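Local coordinates for SLH domain-containing protein (Pseudoflavonifractor capillosus, PDB 4OJU) that is of unknown function but, as a leucine-rich repeat protein with magnesium-binding sites, probably takes part in protein binding, at residues I101-N104 / E105-A109; G81-A84 / F85-N89; T72-D75 / S76-S79. All coordinates share one frame; numbering follows the deposited sequence.

Overall arrangement
Following the chain, contact 3 (72-79) comes first, then contact 2 (81-89) and contact 1 (101-109); they lie in series, none nested in or crossing another. Contact 3 is the turn between strands 70-72 and 79-80, contact 2 the run of turns leaving strand 79-80, and contact 1 the corresponding turn after strand 102-103. Contacts 1 and 2 probably occupy matching places in neighbouring repeats, each following one of two paired parallel strands, their centres about 8 Å apart, joined by the E105-R82 salt bridge and by packing of F108 on F85. Contact 3 reaches contact 1 through the backbone, with I78 O close to the N atoms of I101 and Y102, and contact 2 through V73 and F85.

Contact 1: residues I101-N104 / E105-A109; sequences IYIN and ELAFA
The chi1 of I103, -51°, sets CG1 anti to the carbonyl carbon and CG2 anti to the backbone N, and it is this CG2 methyl that meets the residues coming back from the turn. The CG2 methyl of I103 lies 3.6 Å from CB of A107 and 4.2 Å from CE2 of F108. It comes to the F108 ring at the edge, near the ring plane, and the two side chains cross at about a right angle. The backbone is folded between them by a type II beta turn from N104 to A107, in which N of A107 donates to O of N104 over 3.2 Å; an N-H...O angle of 142° makes this a bent bond. L106 takes the positive phi that a type II turn requires at its third position. The turn leaves strand 102-103, which runs parallel to strands 79-80 and 125-127 in the repeat sheet of this BspA-type leucine-rich repeat region, and I103 and F108 face inward onto I119 and I117 of strand 116-119. One water bridges the start of the turn: it donates to OD1 of N104 at 2.7 Å and accepts from N of E105 at 2.9 Å. Because ND2 of N104 bonds the carbonyl O of I80, both ends of the amide are engaged, which would hold its orientation. The E105 side chain, extended beyond CG, sends OE2 to NE of R82 in a salt bridge; E105 belongs to a magnesium site of this protein, although no ion is bound to this chain. The CB of L106 points away from residues 101-104, and its side chain packs on L83 and on Y87 of the second subunit.

Contact 2: residues G81-A84 / F85-N89; sequences GRLA and FAYCN
A series of overlapping beta turns leaves strand 79-80 here and folds L83 against A86: type II from G81 to A84, type I from L83 to A86, type II from F85 to C88. CD2 of L83 sits 3.4 Å from CB of A86, tighter than a usual carbon-carbon contact. The backbone of the same pair is joined by a bond from N of A86 to O of L83, nearly straight at 172° but weak, at 3.2 Å. In the preceding turn N of A84 bonds O of G81, also at 3.2 Å. L83 and Y87 both have positive phi, as the third residues of the two type II turns. On the reverse side of the chain, CB of A84 approaches CD2 of F85 at 3.9 Å, while CG of F85 is 3.6 Å from C of A84. The F85 torsion of -63° keeps CG beside its own N, and the ring goes to the interior of the leucine-rich repeat region. There it stacks on F63 and meets F108 with planes at about 5°, CD2 of F85 being 3.5 Å from CE1 of F108. F63, F85 and F108, spaced 22 and 23 residues apart, probably hold equivalent positions in neighbouring repeats and form a ladder of rings. Replacing F85 by an alanine would probably break this ladder, leaving F63 and F108 without the ring each packs on and opening a gap beside A84. Outward, the guanidinium of R82 carries CD1 of L83 over one face, 3.5 Å above its plane and toward the rim, and makes salt bridges to E60 of its own chain and to E65 of the second subunit. R82 also makes a cation-pi contact with Y87 of that subunit.

Contact 3: residues T72-D75 / S76-S79; sequences TVPD and SVIS
V73 and V77 meet through their methyl branches: CG1 of V73 is 3.7 Å from CB of V77 and equally 3.7 Å from CG1 of V77, and the two side chains cross at about a right angle. In both valines chi1 is close to 180°, which puts CG1 anti to the backbone N and leaves CG2 of V77 beside its own N, where it can approach the ring of P74. That methyl is 4.0 Å from CD of the proline. CG of P74 also touches OG of S76, 3.6 Å away. What brings these groups together is a type I beta turn from P74 to V77, closed by N of V77 donating to O of P74 at 3.0 Å. The N-H...O angle of 169° shows a straight approach of the hydrogen, but the donor stands 38° out of the carbonyl plane. A second shell holds S76: its OG is hydrogen-bonded to the carbonyl oxygens of V55 and A43, and its single hydrogen must be shared or alternate between them. This ties the tip of the turn to strand 52-58 and to the loop before strand 44-46. P74 rests on I41 and A43 of the adjoining loop, and O of V73 accepts a bond from OG of S97. The turn thus joins strand 70-72, in the sheet with 38-40 and 93-95, to strand 79-80, which lies in the other sheet between 52-58 and 102-103; V77 packs on I58 of strand 52-58.

Contact 1: residues I101-N104 / E105-A109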
loop_
_atom_site.group_PDB
_atom_site.type_symbol
_atom_site.label_atom_id
_atom_site.label_comp_id
_atom_site.label_asym_id
_atom_site.label_seq_id
_atom_site.Cartn_x
_atom_site.Cartn_y
_atom_site.Cartn_z
ATOM N N ILE A 101 -18.095 1.106 -16.616
ATOM C CA ILE A 101 -18.715 0.269 -15.584
ATOM C C ILE A 101 -17.658 -0.411 -14.713
ATOM O O ILE A 101 -17.850 -0.520 -13.499
ATOM C CB ILE A 101 -19.651 -0.800 -16.235
ATOM C CG1 ILE A 101 -20.706 -0.180 -17.201
ATOM C CG2 ILE A 101 -20.326 -1.704 -15.177
ATOM C CD1 ILE A 101 -21.769 0.792 -16.561
ATOM N N TYR A 102 -16.589 -0.924 -15.343
ATOM C CA TYR A 102 -15.569 -1.711 -14.668
ATOM C C TYR A 102 -14.166 -1.180 -14.828
ATOM O O TYR A 102 -13.753 -0.830 -15.922
ATOM C CB TYR A 102 -15.565 -3.142 -15.235
ATOM C CG TYR A 102 -16.886 -3.845 -15.124
ATOM C CD1 TYR A 102 -17.379 -4.249 -13.888
ATOM C CD2 TYR A 102 -17.654 -4.110 -16.257
ATOM C CE1 TYR A 102 -18.612 -4.887 -13.777
ATOM C CE2 TYR A 102 -18.869 -4.789 -16.162
ATOM C CZ TYR A 102 -19.355 -5.153 -14.918
ATOM O OH TYR A 102 -20.578 -5.778 -14.815
ATOM N N ILE A 103 -13.410 -1.192 -13.739
ATOM C CA ILE A 103 -11.988 -0.872 -13.726
ATOM C C ILE A 103 -11.322 -2.120 -13.189
ATOM O O ILE A 103 -11.513 -2.462 -12.011
ATOM C CB ILE A 103 -11.600 0.412 -12.961
ATOM C CG1 ILE A 103 -12.476 1.619 -13.428
ATOM C CG2 ILE A 103 -10.080 0.679 -13.193
ATOM C CD1 ILE A 103 -12.216 3.000 -12.667
ATOM N N ASN A 104 -10.633 -2.855 -14.074
ATOM C CA ASN A 104 -10.028 -4.136 -13.721
ATOM C C ASN A 104 -8.781 -3.975 -12.910
ATOM O O ASN A 104 -8.248 -2.881 -12.754
ATOM C CB ASN A 104 -9.752 -4.989 -14.950
ATOM C CG ASN A 104 -11.005 -5.666 -15.426
ATOM O OD1 ASN A 104 -11.386 -6.722 -14.940
ATOM N ND2 ASN A 104 -11.726 -5.028 -16.297
ATOM N N GLU A 105 -8.314 -5.098 -12.380
ATOM C CA GLU A 105 -7.208 -5.148 -11.457
ATOM C C GLU A 105 -5.971 -4.406 -11.974
ATOM O O GLU A 105 -5.557 -4.567 -13.129
ATOM C CB GLU A 105 -6.905 -6.607 -11.090
ATOM C CG GLU A 105 -5.594 -7.205 -11.558
ATOM C CD GLU A 105 -5.414 -8.671 -11.210
ATOM O OE1 GLU A 105 -6.109 -9.173 -10.297
ATOM O OE2 GLU A 105 -4.577 -9.326 -11.863
ATOM N N LEU A 106 -5.400 -3.569 -11.102
ATOM C CA LEU A 106 -4.145 -2.878 -11.334
ATOM C C LEU A 106 -4.144 -2.000 -12.608
ATOM O O LEU A 106 -3.071 -1.718 -13.153
ATOM C CB LEU A 106 -3.016 -3.930 -11.409
ATOM C CG LEU A 106 -2.859 -4.885 -10.227
ATOM C CD1 LEU A 106 -1.856 -6.002 -10.563
ATOM C CD2 LEU A 106 -2.396 -4.128 -9.022
ATOM N N ALA A 107 -5.311 -1.551 -13.074
ATOM C CA ALA A 107 -5.433 -0.748 -14.308
ATOM C C ALA A 107 -4.606 0.549 -14.241
ATOM O O ALA A 107 -4.074 0.978 -15.255
ATOM C CB ALA A 107 -6.895 -0.417 -14.577
ATOM N N PHE A 108 -4.453 1.139 -13.042
ATOM C CA PHE A 108 -3.642 2.354 -12.880
ATOM C C PHE A 108 -2.565 2.077 -11.835
ATOM O O PHE A 108 -2.274 2.923 -10.986
ATOM C CB PHE A 108 -4.535 3.561 -12.478
ATOM C CG PHE A 108 -5.506 3.949 -13.566
ATOM C CD1 PHE A 108 -5.105 4.767 -14.617
ATOM C CD2 PHE A 108 -6.807 3.455 -13.567
ATOM C CE1 PHE A 108 -6.000 5.110 -15.634
ATOM C CE2 PHE A 108 -7.698 3.786 -14.598
ATOM C CZ PHE A 108 -7.277 4.588 -15.636
ATOM N N ALA A 109 -1.985 0.876 -11.879
ATOM C CA ALA A 109 -0.991 0.463 -10.889
ATOM C C ALA A 109 0.380 1.073 -11.120
ATOM O O ALA A 109 0.803 1.250 -12.264
ATOM C CB ALA A 109 -0.866 -1.053 -10.868
HETATM O O HOH W 1 -10.047 -7.383 -12.645
#

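Contact 2: residues G81-A84 / F85-N89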
loop_
_atom_site.group_PDB
_atom_site.type_symbol
_atom_site.label_atom_id
_atom_site.label_comp_id
_atom_site.label_asym_id
_atom_site.label_seq_id
_atom_site.Cartn_x
_atom_site.Cartn_y
_atom_site.Cartn_z
ATOM N N GLY A 81 -9.159 -2.698 -18.885
ATOM C CA GLY A 81 -8.542 -3.984 -18.617
ATOM C C GLY A 81 -7.437 -3.971 -17.583
ATOM O O GLY A 81 -6.966 -2.918 -17.146
ATOM N N ARG A 82 -7.008 -5.168 -17.229
ATOM C CA ARG A 82 -5.957 -5.414 -16.251
ATOM C C ARG A 82 -4.648 -4.724 -16.667
ATOM O O ARG A 82 -4.234 -4.854 -17.812
ATOM C CB ARG A 82 -5.759 -6.935 -16.123
ATOM C CG ARG A 82 -4.593 -7.332 -15.232
ATOM C CD ARG A 82 -4.479 -8.845 -15.117
ATOM N NE ARG A 82 -3.320 -9.188 -14.285
ATOM C CZ ARG A 82 -2.117 -9.475 -14.771
ATOM N NH1 ARG A 82 -1.911 -9.506 -16.083
ATOM N NH2 ARG A 82 -1.113 -9.752 -13.948
ATOM N N LEU A 83 -4.015 -3.963 -15.756
ATOM C CA LEU A 83 -2.745 -3.270 -16.035
ATOM C C LEU A 83 -2.807 -2.381 -17.296
ATOM O O LEU A 83 -1.770 -2.111 -17.863
ATOM C CB LEU A 83 -1.604 -4.319 -16.191
ATOM C CG LEU A 83 -1.237 -5.100 -14.948
ATOM C CD1 LEU A 83 -0.376 -6.308 -15.280
ATOM C CD2 LEU A 83 -0.460 -4.229 -13.977
ATOM N N ALA A 84 -3.990 -1.912 -17.716
ATOM C CA ALA A 84 -4.120 -1.125 -18.961
ATOM C C ALA A 84 -3.198 0.089 -18.979
ATOM O O ALA A 84 -2.578 0.362 -19.996
ATOM C CB ALA A 84 -5.562 -0.677 -19.166
ATOM N N PHE A 85 -3.088 0.807 -17.844
ATOM C CA PHE A 85 -2.229 1.991 -17.758
ATOM C C PHE A 85 -1.139 1.827 -16.699
ATOM O O PHE A 85 -0.643 2.823 -16.168
ATOM C CB PHE A 85 -3.069 3.230 -17.429
ATOM C CG PHE A 85 -4.084 3.559 -18.485
ATOM C CD1 PHE A 85 -3.738 4.336 -19.582
ATOM C CD2 PHE A 85 -5.389 3.091 -18.385
ATOM C CE1 PHE A 85 -4.681 4.645 -20.556
ATOM C CE2 PHE A 85 -6.336 3.414 -19.353
ATOM C CZ PHE A 85 -5.966 4.156 -20.452
ATOM N N ALA A 86 -0.759 0.604 -16.397
ATOM C CA ALA A 86 0.218 0.402 -15.344
ATOM C C ALA A 86 1.623 0.838 -15.726
ATOM O O ALA A 86 1.999 0.757 -16.902
ATOM C CB ALA A 86 0.229 -1.058 -14.951
ATOM N N TYR A 87 2.407 1.264 -14.717
ATOM C CA TYR A 87 3.809 1.688 -14.800
ATOM C C TYR A 87 3.995 2.882 -15.746
ATOM O O TYR A 87 5.069 3.052 -16.326
ATOM C CB TYR A 87 4.741 0.505 -15.174
ATOM C CG TYR A 87 4.488 -0.710 -14.308
ATOM C CD1 TYR A 87 4.886 -0.736 -12.974
ATOM C CD2 TYR A 87 3.799 -1.811 -14.805
ATOM C CE1 TYR A 87 4.590 -1.824 -12.150
ATOM C CE2 TYR A 87 3.521 -2.916 -13.997
ATOM C CZ TYR A 87 3.902 -2.909 -12.666
ATOM O OH TYR A 87 3.633 -3.995 -11.871
ATOM N N CYS A 88 2.968 3.741 -15.833
ATOM C CA CYS A 88 3.006 4.978 -16.637
ATOM C C CYS A 88 3.438 6.090 -15.703
ATOM O O CYS A 88 2.623 6.747 -15.069
ATOM C CB CYS A 88 1.661 5.256 -17.298
ATOM S SG CYS A 88 1.270 4.116 -18.646
ATOM N N ASN A 89 4.743 6.260 -15.595
ATOM C CA ASN A 89 5.295 7.139 -14.592
ATOM C C ASN A 89 5.174 8.618 -14.878
ATOM O O ASN A 89 5.429 9.400 -13.964
ATOM C CB ASN A 89 6.712 6.737 -14.229
ATOM C CG ASN A 89 6.693 5.623 -13.189
ATOM O OD1 ASN A 89 5.714 5.424 -12.405
ATOM N ND2 ASN A 89 7.762 4.852 -13.179
#

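Contact 3: residues T72-D75 / S76-S79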
loop_
_atom_site.group_PDB
_atom_site.type_symbol
_atom_site.label_atom_id
_atom_site.label_comp_id
_atom_site.label_asym_id
_atom_site.label_seq_id
_atom_site.Cartn_x
_atom_site.Cartn_y
_atom_site.Cartn_z
ATOM N N THR A 72 -7.688 10.648 -22.200
ATOM C CA THR A 72 -9.140 10.737 -22.216
ATOM C C THR A 72 -9.633 9.370 -22.647
ATOM O O THR A 72 -9.287 8.910 -23.732
ATOM C CB THR A 72 -9.667 11.849 -23.105
ATOM O OG1 THR A 72 -9.265 13.089 -22.546
ATOM C CG2 THR A 72 -11.188 11.835 -23.196
ATOM N N VAL A 73 -10.383 8.706 -21.777
ATOM C CA VAL A 73 -11.033 7.431 -22.046
ATOM C C VAL A 73 -12.450 7.824 -22.507
ATOM O O VAL A 73 -13.176 8.432 -21.723
ATOM C CB VAL A 73 -11.001 6.509 -20.808
ATOM C CG1 VAL A 73 -11.706 5.190 -21.100
ATOM C CG2 VAL A 73 -9.565 6.268 -20.343
ATOM N N PRO A 74 -12.807 7.631 -23.791
ATOM C CA PRO A 74 -14.088 8.168 -24.293
ATOM C C PRO A 74 -15.302 7.447 -23.731
ATOM O O PRO A 74 -15.165 6.324 -23.242
ATOM C CB PRO A 74 -13.968 7.991 -25.803
ATOM C CG PRO A 74 -13.101 6.786 -25.944
ATOM C CD PRO A 74 -12.058 6.959 -24.866
ATOM N N ASP A 75 -16.500 8.111 -23.842
ATOM C CA ASP A 75 -17.790 7.643 -23.319
ATOM C C ASP A 75 -18.250 6.310 -23.940
ATOM O O ASP A 75 -19.255 5.735 -23.504
ATOM C CB ASP A 75 -18.879 8.727 -23.491
ATOM C CG ASP A 75 -19.164 9.190 -24.916
ATOM O OD1 ASP A 75 -18.873 8.424 -25.866
ATOM O OD2 ASP A 75 -19.705 10.312 -25.082
ATOM N N SER A 76 -17.530 5.809 -24.942
ATOM C CA SER A 76 -17.866 4.523 -25.562
ATOM C C SER A 76 -17.322 3.339 -24.691
ATOM O O SER A 76 -17.801 2.215 -24.800
ATOM C CB SER A 76 -17.268 4.460 -26.961
ATOM O OG SER A 76 -15.860 4.618 -26.863
ATOM N N VAL A 77 -16.330 3.600 -23.835
ATOM C CA VAL A 77 -15.650 2.552 -23.043
ATOM C C VAL A 77 -16.486 2.096 -21.843
ATOM O O VAL A 77 -16.921 2.911 -21.017
ATOM C CB VAL A 77 -14.234 3.033 -22.617
ATOM C CG1 VAL A 77 -13.550 2.043 -21.668
ATOM C CG2 VAL A 77 -13.351 3.285 -23.845
ATOM N N ILE A 78 -16.664 0.769 -21.744
ATOM C CA ILE A 78 -17.413 0.096 -20.673
ATOM C C ILE A 78 -16.439 -0.476 -19.634
ATOM O O ILE A 78 -16.758 -0.522 -18.449
ATOM C CB ILE A 78 -18.310 -1.023 -21.286
ATOM C CG1 ILE A 78 -19.287 -0.476 -22.350
ATOM C CG2 ILE A 78 -19.049 -1.864 -20.218
ATOM C CD1 ILE A 78 -20.128 0.708 -21.954
ATOM N N SER A 79 -15.258 -0.924 -20.081
ATOM C CA SER A 79 -14.304 -1.527 -19.154
ATOM C C SER A 79 -12.864 -1.184 -19.497
ATOM O O SER A 79 -12.489 -1.045 -20.662
ATOM C CB SER A 79 -14.504 -3.047 -19.107
ATOM O OG SER A 79 -13.851 -3.751 -20.145
#